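Local coordinates for type VI immunity protein Atu4351 (PDB 6ITW) that is an immunity protein of a type VI secretion system, and probably protects the bacterium from the cognate toxic effector, at residues A91-I95 and S143-P147; M154-L158 and L183-M188; H112-R117 and P205-T211; Q54-F59 and K164-Q169. All blocks are in the same frame, centred on the assembly; numbering follows the deposited sequence.

Interaction 1. Residues A91-I95 and S143-P147; sequences AFGKI and SFDAP
The backbones of Phe92 and Lys94 pass Ala146 and Phe144 at 7.1 Å between CA atoms in both pairs, so side chains fill the gap. Residues 91-95 make the turn into strand 94-99; residues 143-147 leave a short 3-10 turn. Ala146 CB sits over the centre of the Phe92 ring in a CH-pi contact, 3.4 Å from the centroid and almost on the ring normal. The carbonyl O of Phe144 lies at the edge of the same ring. Lys94 reaches out fully extended, CG anti to the backbone N (chi1 -177°). Its CD passes Phe144 CD1 at 3.8 Å, and the lysine chain runs across this corner of the ring. Lys94 NZ then gives a hydrogen bond of 3.2 Å to Ser143 O, from above the carbonyl plane. A second link runs through water: it accepts from Ala91 N and donates to Phe144 O. Asp145 OD1 takes its own neighbour's N-H, from Ala146, on the anti lone pair, and also that of Phe155 at the start of helix 155-162. The arrangement is a beta hairpin turn between strands 84-90 and 94-99, covered by the loop that enters helix 155-162. It joins the GAD-like domain to the C-terminal Tdi1 region.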
loop_
_atom_site.group_PDB
_atom_site.type_symbol
_atom_site.label_atom_id
_atom_site.label_comp_id
_atom_site.label_asym_id
_atom_site.label_seq_id
_atom_site.Cartn_x
_atom_site.Cartn_y
_atom_site.Cartn_z
ATOM N N ALA A 91 5.793 5.850 1.173
ATOM C CA ALA A 91 7.108 6.144 0.631
ATOM C C ALA A 91 8.049 4.940 0.646
ATOM O O ALA A 91 9.093 4.972 -0.027
ATOM C CB ALA A 91 7.720 7.290 1.436
ATOM N N PHE A 92 7.727 3.901 1.418
ATOM C CA PHE A 92 8.533 2.689 1.500
ATOM C C PHE A 92 7.866 1.500 0.811
ATOM O O PHE A 92 8.261 0.351 1.037
ATOM C CB PHE A 92 8.840 2.360 2.961
ATOM C CG PHE A 92 9.446 3.517 3.713
ATOM C CD1 PHE A 92 10.822 3.703 3.737
ATOM C CD2 PHE A 92 8.636 4.440 4.356
ATOM C CE1 PHE A 92 11.377 4.785 4.393
ATOM C CE2 PHE A 92 9.192 5.525 5.026
ATOM C CZ PHE A 92 10.561 5.696 5.046
ATOM N N GLY A 93 6.860 1.741 -0.022
ATOM C CA GLY A 93 6.307 0.649 -0.802
ATOM C C GLY A 93 5.232 -0.143 -0.100
ATOM O O GLY A 93 4.871 -1.225 -0.566
ATOM N N LYS A 94 4.701 0.362 1.010
ATOM C CA LYS A 94 3.603 -0.304 1.707
ATOM C C LYS A 94 2.302 0.040 0.984
ATOM O O LYS A 94 1.836 1.185 1.040
ATOM C CB LYS A 94 3.569 0.130 3.174
ATOM C CG LYS A 94 2.519 -0.538 4.056
ATOM C CD LYS A 94 2.785 -0.204 5.522
ATOM C CE LYS A 94 1.979 -1.059 6.498
ATOM N NZ LYS A 94 2.108 -0.576 7.927
ATOM N N ILE A 95 1.708 -0.958 0.331
ATOM C CA ILE A 95 0.581 -0.763 -0.579
ATOM C C ILE A 95 -0.742 -0.719 0.179
ATOM O O ILE A 95 -1.055 -1.618 0.975
ATOM C CB ILE A 95 0.556 -1.884 -1.624
ATOM C CG1 ILE A 95 1.831 -1.826 -2.472
ATOM C CG2 ILE A 95 -0.725 -1.808 -2.455
ATOM C CD1 ILE A 95 2.017 -3.038 -3.373
ATOM N N SER A 143 2.482 4.604 11.308
ATOM C CA SER A 143 2.664 3.230 10.858
ATOM C C SER A 143 3.052 3.147 9.383
ATOM O O SER A 143 3.533 2.098 8.937
ATOM C CB SER A 143 1.384 2.432 11.106
ATOM O OG SER A 143 0.308 2.930 10.312
ATOM N N PHE A 144 2.838 4.208 8.608
ATOM C CA PHE A 144 3.247 4.202 7.210
ATOM C C PHE A 144 4.627 4.778 7.008
ATOM O O PHE A 144 5.129 4.750 5.880
ATOM C CB PHE A 144 2.246 4.960 6.347
ATOM C CG PHE A 144 0.922 4.306 6.303
ATOM C CD1 PHE A 144 0.789 3.045 5.743
ATOM C CD2 PHE A 144 -0.188 4.916 6.847
ATOM C CE1 PHE A 144 -0.429 2.408 5.710
ATOM C CE2 PHE A 144 -1.420 4.290 6.810
ATOM C CZ PHE A 144 -1.538 3.032 6.242
ATOM N N ASP A 145 5.241 5.292 8.070
ATOM C CA ASP A 145 6.654 5.634 8.044
ATOM C C ASP A 145 7.398 4.305 8.103
ATOM O O ASP A 145 6.795 3.247 7.895
ATOM C CB ASP A 145 7.011 6.570 9.219
ATOM C CG ASP A 145 8.149 7.558 8.894
ATOM O OD1 ASP A 145 9.191 7.162 8.304
ATOM O OD2 ASP A 145 8.001 8.750 9.263
ATOM N N ALA A 146 8.681 4.327 8.394
ATOM C CA ALA A 146 9.409 3.071 8.509
ATOM C C ALA A 146 10.573 3.292 9.459
ATOM O O ALA A 146 11.448 4.127 9.182
ATOM C CB ALA A 146 9.897 2.576 7.139
ATOM N N PRO A 147 10.599 2.601 10.595
ATOM C CA PRO A 147 11.703 2.778 11.548
ATOM C C PRO A 147 12.982 2.121 11.048
ATOM O O PRO A 147 12.956 1.092 10.365
ATOM C CB PRO A 147 11.189 2.085 12.814
ATOM C CG PRO A 147 10.232 1.022 12.283
ATOM C CD PRO A 147 9.578 1.651 11.076
HETATM O O HOH W 1 5.750 6.826 4.202
#

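Interaction 2. Residues M154-L158 and L183-M188; sequences MFNRL and LTVENM
Met154 and Val185 meet because Met154 CG is anti to the carbonyl carbon (chi1 -65°) and its chain runs on extended before bending at chi3. The selenium of this selenomethionine thereby reaches the backbone between Thr184 and Val185, with SE 3.9 Å from Thr184 C. On the way Met154 CG passes Val185 CG1 at 3.9 Å, the two side chains running in opposite directions. Met188, also selenomethionine, is bent at chi2 and chi3 and lies crosswise to Met154. Its CG lies 4.0 Å from Met154 SE. Leu158 completes the apolar patch one helical turn later. Its CD2 touches both Val185 CB and Met188 CB, each at 3.7 Å. The Arg157 guanidinium lies against Val185. Val185 CG1 sits over one face of it, toward the rim, 3.3 Å from Arg157 NH1. NH2 forms a salt bridge with Asp148 OD2 and a hydrogen bond to Leu153 O. NH1 donates to a water that also accepts from Val185 N, at 2.9 Å. That water is a polar bridge between the start of helix 155-162 and the 3-10 turn 185-187. The guanidinium thus lays a flat face on Val185 while NH1 and NH2 keep polar partners. Met154, Leu158 and Met188 are buried, and Val185 is partly exposed. Cohesion across the contact therefore rests on apolar packing, with polar bonding confined to the water.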
loop_
_atom_site.group_PDB
_atom_site.type_symbol
_atom_site.label_atom_id
_atom_site.label_comp_id
_atom_site.label_asym_id
_atom_site.label_seq_id
_atom_site.Cartn_x
_atom_site.Cartn_y
_atom_site.Cartn_z
HETATM N N MSE A 154 12.300 7.008 9.539
HETATM C CA MSE A 154 13.246 7.385 8.481
HETATM C C MSE A 154 12.753 8.426 7.455
HETATM O O MSE A 154 13.588 9.017 6.750
HETATM C CB MSE A 154 13.710 6.141 7.703
HETATM C CG MSE A 154 14.511 5.157 8.500
HETATM SE SE MSE A 154 15.352 3.821 7.325
HETATM C CE MSE A 154 13.798 2.709 6.993
ATOM N N PHE A 155 11.435 8.661 7.348
ATOM C CA PHE A 155 10.943 9.453 6.213
ATOM C C PHE A 155 11.574 10.848 6.155
ATOM O O PHE A 155 12.110 11.247 5.114
ATOM C CB PHE A 155 9.421 9.587 6.215
ATOM C CG PHE A 155 8.913 10.423 5.055
ATOM C CD1 PHE A 155 8.884 9.895 3.765
ATOM C CD2 PHE A 155 8.520 11.745 5.238
ATOM C CE1 PHE A 155 8.439 10.658 2.683
ATOM C CE2 PHE A 155 8.076 12.514 4.158
ATOM C CZ PHE A 155 8.032 11.971 2.884
ATOM N N ASN A 156 11.512 11.611 7.254
ATOM C CA ASN A 156 11.978 13.002 7.216
ATOM C C ASN A 156 13.441 13.103 6.804
ATOM O O ASN A 156 13.799 13.917 5.942
ATOM C CB ASN A 156 11.759 13.669 8.567
ATOM C CG ASN A 156 10.295 13.921 8.844
ATOM O OD1 ASN A 156 9.465 13.874 7.936
ATOM N ND2 ASN A 156 9.965 14.169 10.099
ATOM N N ARG A 157 14.302 12.265 7.383
ATOM C CA ARG A 157 15.703 12.286 6.975
ATOM C C ARG A 157 15.860 11.886 5.512
ATOM O O ARG A 157 16.698 12.447 4.794
ATOM C CB ARG A 157 16.532 11.378 7.883
ATOM C CG ARG A 157 16.656 11.878 9.324
ATOM C CD ARG A 157 17.449 10.887 10.185
ATOM N NE ARG A 157 16.606 9.777 10.608
ATOM C CZ ARG A 157 17.048 8.551 10.881
ATOM N NH1 ARG A 157 18.338 8.258 10.766
ATOM N NH2 ARG A 157 16.192 7.610 11.247
ATOM N N LEU A 158 15.057 10.924 5.040
ATOM C CA LEU A 158 15.199 10.510 3.647
ATOM C C LEU A 158 14.700 11.597 2.698
ATOM O O LEU A 158 15.322 11.855 1.661
ATOM C CB LEU A 158 14.470 9.191 3.412
ATOM C CG LEU A 158 15.070 7.956 4.091
ATOM C CD1 LEU A 158 14.234 6.758 3.710
ATOM C CD2 LEU A 158 16.577 7.726 3.743
ATOM N N LEU A 183 18.981 -1.748 7.841
ATOM C CA LEU A 183 17.808 -0.885 7.837
ATOM C C LEU A 183 18.216 0.435 8.494
ATOM O O LEU A 183 17.961 0.689 9.673
ATOM C CB LEU A 183 16.666 -1.564 8.568
ATOM C CG LEU A 183 15.244 -1.326 8.087
ATOM C CD1 LEU A 183 15.086 -1.900 6.690
ATOM C CD2 LEU A 183 14.268 -1.955 9.077
ATOM N N THR A 184 18.928 1.261 7.722
ATOM C CA THR A 184 19.333 2.604 8.120
ATOM C C THR A 184 19.207 3.530 6.914
ATOM O O THR A 184 19.225 3.084 5.762
ATOM C CB THR A 184 20.783 2.661 8.657
ATOM O OG1 THR A 184 21.682 2.156 7.664
ATOM C CG2 THR A 184 20.935 1.846 9.928
ATOM N N VAL A 185 19.099 4.835 7.193
ATOM C CA VAL A 185 18.935 5.831 6.129
ATOM C C VAL A 185 20.078 5.764 5.131
ATOM O O VAL A 185 19.871 5.964 3.931
ATOM C CB VAL A 185 18.786 7.255 6.714
ATOM C CG1 VAL A 185 17.613 7.315 7.678
ATOM C CG2 VAL A 185 20.062 7.711 7.390
ATOM N N GLU A 186 21.289 5.437 5.591
ATOM C CA GLU A 186 22.436 5.403 4.687
ATOM C C GLU A 186 22.279 4.340 3.608
ATOM O O GLU A 186 22.826 4.494 2.512
ATOM C CB GLU A 186 23.728 5.156 5.476
ATOM C CG GLU A 186 24.148 6.281 6.431
ATOM C CD GLU A 186 23.349 6.307 7.749
ATOM O OE1 GLU A 186 22.565 5.358 8.020
ATOM O OE2 GLU A 186 23.508 7.295 8.510
ATOM N N ASN A 187 21.551 3.255 3.893
ATOM C CA ASN A 187 21.385 2.162 2.939
ATOM C C ASN A 187 20.133 2.325 2.070
ATOM O O ASN A 187 19.837 1.450 1.247
ATOM C CB ASN A 187 21.357 0.828 3.706
ATOM C CG ASN A 187 21.349 -0.399 2.795
ATOM O OD1 ASN A 187 22.037 -0.446 1.767
ATOM N ND2 ASN A 187 20.552 -1.404 3.174
HETATM N N MSE A 188 19.392 3.415 2.230
HETATM C CA MSE A 188 18.182 3.644 1.447
HETATM C C MSE A 188 18.458 4.490 0.175
HETATM O O MSE A 188 19.285 5.408 0.197
HETATM C CB MSE A 188 17.140 4.334 2.323
HETATM C CG MSE A 188 16.842 3.618 3.648
HETATM SE SE MSE A 188 16.113 1.813 3.415
HETATM C CE MSE A 188 14.264 2.260 2.944
HETATM O O HOH W 2 19.116 5.120 10.122
#

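Interaction 3. Residues H112-R117 and P205-T211; sequences HRVTCR and PFTLYDT
His112 and Phe206 meet just before the parallel pairing of strands 113-116 and 207-209, and backbone hydrogen bonds carry most of the contact. His112 O accepts from Thr207 N at 3.0 Å. Val114 then uses both its polar backbone atoms across the pair: its N donates to Thr207 O, and its O accepts from Tyr209 N at 2.9 Å. The flanking backbones take up other groups: Thr115 bonds with Glu106 on one side, and Phe206 with Ile222 and Leu208 with Val219 and Arg220 on the other. The Pro205 carbonyl is met by a side chain. His112 ND1 donates to Pro205 O at 2.9 Å, from well above the carbonyl plane and with an N-H...O angle of 144°. The same imidazole lies in an offset stack with the Phe206 ring, centroids 4.3 Å apart and planes at 25°, so its rotation is fixed by a bond at one edge and a ring over one face. At the far end a water accepts from Arg117 NE and is hydrogen-bonded to Thr211 OG1. Val114 and Leu208 share one face, where Val114 CG1 lies 4.2 Å from Leu208 CD1 and Val114 also packs on Leu73 of helix 66-73. Arg113 and Tyr209 are on the other face, where Arg113 CG and CD run beside Tyr209 CE1, each at 3.8 Å. His112 and Arg113 both face Asn108 on the neighbouring strand 103-108, a G1 beta bulge. The pair 113-116 and 207-209 is the parallel join in an otherwise antiparallel mixed sheet, where the late strands 207-209 and 218-221 extend it.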
loop_
_atom_site.group_PDB
_atom_site.type_symbol
_atom_site.label_atom_id
_atom_site.label_comp_id
_atom_site.label_asym_id
_atom_site.label_seq_id
_atom_site.Cartn_x
_atom_site.Cartn_y
_atom_site.Cartn_z
ATOM N N HIS A 112 7.613 -7.788 4.312
ATOM C CA HIS A 112 6.973 -9.023 3.854
ATOM C C HIS A 112 5.811 -9.427 4.756
ATOM O O HIS A 112 5.724 -10.570 5.207
ATOM C CB HIS A 112 7.978 -10.165 3.713
ATOM C CG HIS A 112 8.740 -10.122 2.431
ATOM N ND1 HIS A 112 8.606 -11.086 1.455
ATOM C CD2 HIS A 112 9.616 -9.212 1.946
ATOM C CE1 HIS A 112 9.385 -10.784 0.432
ATOM N NE2 HIS A 112 10.004 -9.648 0.701
ATOM N N ARG A 113 4.894 -8.482 4.983
ATOM C CA ARG A 113 3.731 -8.702 5.823
ATOM C C ARG A 113 2.464 -8.251 5.095
ATOM O O ARG A 113 2.499 -7.384 4.219
ATOM C CB ARG A 113 3.883 -7.975 7.175
ATOM C CG ARG A 113 5.154 -8.378 7.910
ATOM C CD ARG A 113 5.360 -7.641 9.233
ATOM N NE ARG A 113 6.720 -7.910 9.689
ATOM C CZ ARG A 113 7.357 -7.308 10.695
ATOM N NH1 ARG A 113 6.783 -6.353 11.427
ATOM N NH2 ARG A 113 8.604 -7.680 10.960
ATOM N N VAL A 114 1.344 -8.883 5.432
ATOM C CA VAL A 114 0.036 -8.505 4.921
ATOM C C VAL A 114 -0.900 -8.360 6.110
ATOM O O VAL A 114 -0.824 -9.136 7.067
ATOM C CB VAL A 114 -0.524 -9.533 3.910
ATOM C CG1 VAL A 114 -1.912 -9.102 3.409
ATOM C CG2 VAL A 114 0.418 -9.722 2.728
ATOM N N THR A 115 -1.784 -7.369 6.050
ATOM C CA THR A 115 -2.734 -7.129 7.131
ATOM C C THR A 115 -4.136 -6.855 6.596
ATOM O O THR A 115 -4.312 -6.084 5.652
ATOM C CB THR A 115 -2.293 -5.949 8.016
ATOM O OG1 THR A 115 -1.940 -4.833 7.190
ATOM C CG2 THR A 115 -1.097 -6.341 8.870
ATOM N N CYS A 116 -5.130 -7.491 7.207
ATOM C CA CYS A 116 -6.520 -7.318 6.800
ATOM C C CYS A 116 -7.448 -7.343 8.010
ATOM O O CYS A 116 -7.502 -8.332 8.742
ATOM C CB CYS A 116 -6.927 -8.403 5.801
ATOM S SG CYS A 116 -8.251 -7.917 4.671
ATOM N N ARG A 117 -8.177 -6.252 8.215
ATOM C CA ARG A 117 -9.099 -6.143 9.340
ATOM C C ARG A 117 -10.406 -6.885 9.081
ATOM O O ARG A 117 -11.021 -7.418 10.005
ATOM C CB ARG A 117 -9.385 -4.673 9.658
ATOM C CG ARG A 117 -8.153 -3.872 10.044
ATOM C CD ARG A 117 -8.398 -3.057 11.304
ATOM N NE ARG A 117 -7.169 -2.460 11.817
ATOM C CZ ARG A 117 -7.125 -1.339 12.531
ATOM N NH1 ARG A 117 -8.245 -0.688 12.817
ATOM N NH2 ARG A 117 -5.961 -0.867 12.957
ATOM N N PRO A 205 8.457 -15.380 1.173
ATOM C CA PRO A 205 7.005 -15.365 1.415
ATOM C C PRO A 205 6.571 -14.153 2.231
ATOM O O PRO A 205 7.384 -13.397 2.757
ATOM C CB PRO A 205 6.765 -16.657 2.211
ATOM C CG PRO A 205 8.051 -16.852 2.960
ATOM C CD PRO A 205 9.158 -16.344 2.042
ATOM N N PHE A 206 5.251 -14.009 2.350
ATOM C CA PHE A 206 4.614 -12.968 3.147
ATOM C C PHE A 206 3.822 -13.593 4.282
ATOM O O PHE A 206 3.151 -14.610 4.093
ATOM C CB PHE A 206 3.662 -12.119 2.303
ATOM C CG PHE A 206 4.351 -11.171 1.400
ATOM C CD1 PHE A 206 5.009 -11.630 0.263
ATOM C CD2 PHE A 206 4.348 -9.809 1.679
ATOM C CE1 PHE A 206 5.654 -10.744 -0.577
ATOM C CE2 PHE A 206 4.994 -8.922 0.853
ATOM C CZ PHE A 206 5.648 -9.385 -0.276
ATOM N N THR A 207 3.861 -12.961 5.447
ATOM C CA THR A 207 3.107 -13.433 6.596
ATOM C C THR A 207 1.904 -12.537 6.839
ATOM O O THR A 207 2.043 -11.311 6.932
ATOM C CB THR A 207 3.982 -13.495 7.844
ATOM O OG1 THR A 207 4.963 -14.525 7.663
ATOM C CG2 THR A 207 3.128 -13.826 9.065
ATOM N N LEU A 208 0.729 -13.163 6.936
ATOM C CA LEU A 208 -0.513 -12.466 7.241
ATOM C C LEU A 208 -0.647 -12.292 8.740
ATOM O O LEU A 208 -0.461 -13.246 9.503
ATOM C CB LEU A 208 -1.706 -13.250 6.699
ATOM C CG LEU A 208 -3.119 -12.844 7.122
ATOM C CD1 LEU A 208 -3.496 -11.504 6.512
ATOM C CD2 LEU A 208 -4.099 -13.927 6.683
ATOM N N TYR A 209 -0.967 -11.077 9.165
ATOM C CA TYR A 209 -1.119 -10.766 10.579
ATOM C C TYR A 209 -2.534 -10.302 10.879
ATOM O O TYR A 209 -3.196 -9.669 10.048
ATOM C CB TYR A 209 -0.151 -9.677 11.027
ATOM C CG TYR A 209 1.254 -10.151 11.215
ATOM C CD1 TYR A 209 2.102 -10.333 10.125
ATOM C CD2 TYR A 209 1.747 -10.402 12.485
ATOM C CE1 TYR A 209 3.408 -10.761 10.307
ATOM C CE2 TYR A 209 3.054 -10.831 12.676
ATOM C CZ TYR A 209 3.878 -11.012 11.585
ATOM O OH TYR A 209 5.170 -11.444 11.778
ATOM N N ASP A 210 -2.968 -10.589 12.097
ATOM C CA ASP A 210 -4.289 -10.213 12.588
ATOM C C ASP A 210 -4.109 -8.982 13.474
ATOM O O ASP A 210 -3.680 -9.092 14.623
ATOM C CB ASP A 210 -4.909 -11.393 13.332
ATOM C CG ASP A 210 -6.313 -11.112 13.849
ATOM O OD1 ASP A 210 -6.649 -9.935 14.092
ATOM O OD2 ASP A 210 -7.077 -12.091 14.028
ATOM N N THR A 211 -4.432 -7.803 12.939
ATOM C CA THR A 211 -4.372 -6.565 13.710
ATOM C C THR A 211 -5.695 -6.239 14.404
ATOM O O THR A 211 -5.897 -5.093 14.827
ATOM C CB THR A 211 -3.930 -5.395 12.821
ATOM O OG1 THR A 211 -4.780 -5.303 11.671
ATOM C CG2 THR A 211 -2.503 -5.604 12.361
HETATM O O HOH W 3 -4.467 -2.538 10.337
#

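Interaction 4. Residues Q54-F59 and K164-Q169; sequences QGYFQF and KLQLGQ
Gln58 makes the two direct hydrogen bonds of this contact, both through its side-chain amide. OE1 accepts from Gly168 N at 2.8 Å, in the carbonyl plane and with an N-H...O angle of 163°. NE2 donates to Gln169 O at 3.0 Å in a more bent bond. Gln58 CG stands between the backbone N and the carbonyl carbon (chi1 64°), and the chain beyond is extended, which carries the amide from strand 57-59 to the loop. Two bonds fix the rotation of this buried amide, and both its ends bond to main-chain atoms. Inside residues 164-169, Gln169 N bonds to Gln166 O and closes a type II turn. Gln169 OE1 also accepts from Gln166 N, so both N and O of Gln166 are bonded to Gln169. Water mediates one further link: it donates to Gln54 O at 2.7 Å and accepts from Leu165 N. The remaining contacts are packing. Lys164 CG rests 3.4 Å from Gln54 O, while its NZ goes to a salt bridge with Glu19. Leu165 CD1 touches Gly55 O at 3.9 Å. Gly55 brings its backbone close here, its CA 5.4 Å from that of Leu165. Leu167 CD1 reaches Phe59 O at 3.8 Å; the Leu167 side chain also touches Ile51 of strand 49-52. The motif is a type II beta turn leading into strand 169-173, held by a glutamine from strand 57-59 through side-chain-to-main-chain bonds.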
loop_
_atom_site.group_PDB
_atom_site.type_symbol
_atom_site.label_atom_id
_atom_site.label_comp_id
_atom_site.label_asym_id
_atom_site.label_seq_id
_atom_site.Cartn_x
_atom_site.Cartn_y
_atom_site.Cartn_z
ATOM N N GLN A 54 4.505 15.276 0.391
ATOM C CA GLN A 54 5.856 15.278 -0.167
ATOM C C GLN A 54 6.391 13.864 -0.414
ATOM O O GLN A 54 7.605 13.629 -0.395
ATOM C CB GLN A 54 6.803 16.075 0.732
ATOM C CG GLN A 54 6.368 17.546 0.955
ATOM C CD GLN A 54 7.414 18.317 1.742
ATOM O OE1 GLN A 54 8.542 18.528 1.268
ATOM N NE2 GLN A 54 7.061 18.713 2.965
ATOM N N GLY A 55 5.501 12.912 -0.691
ATOM C CA GLY A 55 5.902 11.550 -1.008
ATOM C C GLY A 55 5.594 10.546 0.081
ATOM O O GLY A 55 5.876 9.358 -0.099
ATOM N N TYR A 56 5.012 10.986 1.197
ATOM C CA TYR A 56 4.666 10.069 2.278
ATOM C C TYR A 56 3.616 9.055 1.838
ATOM O O TYR A 56 3.551 7.945 2.385
ATOM C CB TYR A 56 4.178 10.881 3.477
ATOM C CG TYR A 56 4.142 10.157 4.791
ATOM C CD1 TYR A 56 5.256 10.148 5.635
ATOM C CD2 TYR A 56 2.983 9.506 5.211
ATOM C CE1 TYR A 56 5.223 9.488 6.859
ATOM C CE2 TYR A 56 2.933 8.853 6.425
ATOM C CZ TYR A 56 4.060 8.843 7.246
ATOM O OH TYR A 56 4.009 8.195 8.452
ATOM N N PHE A 57 2.782 9.423 0.863
ATOM C CA PHE A 57 1.826 8.526 0.229
ATOM C C PHE A 57 1.629 9.005 -1.206
ATOM O O PHE A 57 1.711 10.198 -1.490
ATOM C CB PHE A 57 0.488 8.480 0.995
ATOM C CG PHE A 57 -0.534 7.508 0.412
ATOM C CD1 PHE A 57 -0.568 6.170 0.811
ATOM C CD2 PHE A 57 -1.473 7.942 -0.519
ATOM C CE1 PHE A 57 -1.521 5.288 0.289
ATOM C CE2 PHE A 57 -2.416 7.072 -1.057
ATOM C CZ PHE A 57 -2.444 5.742 -0.654
ATOM N N GLN A 58 1.417 8.068 -2.114
ATOM C CA GLN A 58 1.104 8.399 -3.491
ATOM C C GLN A 58 0.064 7.408 -3.975
ATOM O O GLN A 58 0.033 6.265 -3.515
ATOM C CB GLN A 58 2.333 8.348 -4.401
ATOM C CG GLN A 58 2.945 6.972 -4.537
ATOM C CD GLN A 58 4.289 7.013 -5.224
ATOM O OE1 GLN A 58 4.383 6.800 -6.437
ATOM N NE2 GLN A 58 5.352 7.292 -4.449
ATOM N N PHE A 59 -0.806 7.859 -4.879
ATOM C CA PHE A 59 -1.795 6.978 -5.477
ATOM C C PHE A 59 -1.217 6.388 -6.745
ATOM O O PHE A 59 -0.336 6.980 -7.387
ATOM C CB PHE A 59 -3.093 7.717 -5.807
ATOM C CG PHE A 59 -3.847 8.188 -4.611
ATOM C CD1 PHE A 59 -3.581 9.444 -4.049
ATOM C CD2 PHE A 59 -4.834 7.390 -4.042
ATOM C CE1 PHE A 59 -4.289 9.895 -2.919
ATOM C CE2 PHE A 59 -5.543 7.832 -2.919
ATOM C CZ PHE A 59 -5.270 9.093 -2.365
ATOM N N LYS A 164 12.655 14.615 -2.770
ATOM C CA LYS A 164 11.278 14.146 -2.851
ATOM C C LYS A 164 11.145 13.009 -3.859
ATOM O O LYS A 164 11.778 13.017 -4.921
ATOM C CB LYS A 164 10.366 15.304 -3.244
ATOM C CG LYS A 164 8.890 14.992 -3.212
ATOM C CD LYS A 164 8.071 16.266 -3.116
ATOM C CE LYS A 164 8.171 17.113 -4.369
ATOM N NZ LYS A 164 7.461 18.403 -4.127
ATOM N N LEU A 165 10.310 12.026 -3.534
ATOM C CA LEU A 165 10.040 10.971 -4.504
ATOM C C LEU A 165 9.242 11.527 -5.684
ATOM O O LEU A 165 8.315 12.330 -5.511
ATOM C CB LEU A 165 9.276 9.810 -3.853
ATOM C CG LEU A 165 10.007 8.938 -2.825
ATOM C CD1 LEU A 165 8.999 8.090 -2.070
ATOM C CD2 LEU A 165 11.098 8.070 -3.477
ATOM N N GLN A 166 9.617 11.101 -6.885
ATOM C CA GLN A 166 8.785 11.273 -8.068
ATOM C C GLN A 166 7.704 10.194 -8.124
ATOM O O GLN A 166 7.892 9.072 -7.631
ATOM C CB GLN A 166 9.658 11.212 -9.332
ATOM C CG GLN A 166 10.557 12.447 -9.494
ATOM C CD GLN A 166 11.884 12.145 -10.184
ATOM O OE1 GLN A 166 11.931 11.398 -11.169
ATOM N NE2 GLN A 166 12.974 12.730 -9.664
ATOM N N LEU A 167 6.569 10.533 -8.745
ATOM C CA LEU A 167 5.470 9.576 -8.850
ATOM C C LEU A 167 5.980 8.289 -9.481
ATOM O O LEU A 167 6.633 8.316 -10.525
ATOM C CB LEU A 167 4.305 10.150 -9.676
ATOM C CG LEU A 167 3.000 9.330 -9.632
ATOM C CD1 LEU A 167 2.224 9.574 -8.337
ATOM C CD2 LEU A 167 2.098 9.572 -10.833
ATOM N N GLY A 168 5.710 7.162 -8.825
ATOM C CA GLY A 168 6.206 5.893 -9.293
ATOM C C GLY A 168 7.559 5.481 -8.749
ATOM O O GLY A 168 8.116 4.486 -9.234
ATOM N N GLN A 169 8.101 6.196 -7.759
ATOM C CA GLN A 169 9.275 5.751 -7.013
ATOM C C GLN A 169 8.960 5.533 -5.538
ATOM O O GLN A 169 7.962 6.038 -5.018
ATOM C CB GLN A 169 10.409 6.761 -7.071
ATOM C CG GLN A 169 10.920 7.093 -8.429
ATOM C CD GLN A 169 11.967 8.175 -8.316
ATOM O OE1 GLN A 169 11.780 9.159 -7.577
ATOM N NE2 GLN A 169 13.094 7.982 -8.998
HETATM O O HOH W 4 9.332 11.553 -0.727
#

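Overall arrangement
All four contacts are partly buried. Interaction 1 is the most central. Interaction 2 lies far out, its centre about 19 Å from the chain centre, yet holds a buried methionine-leucine patch. Exposed residues rim interaction 3 (Arg113, Arg117) and interaction 4 (Gln54, Lys164). Interactions 1, 3 and 4 reach the main mixed sheet. Interactions 1 and 4 both join the GAD-like domain to the Tdi1 region, and touch where Ala91 meets Gly55 and Leu165. Interaction 2 meets interaction 1 through Asp145 and Phe155, and interaction 4 through Phe155 and Tyr56. Chemistry follows place: backbone bonding between strands in 3, a side-chain amide in 4, ring packing with one lysine bond in 1, and apolar contact with one water bridge in 2.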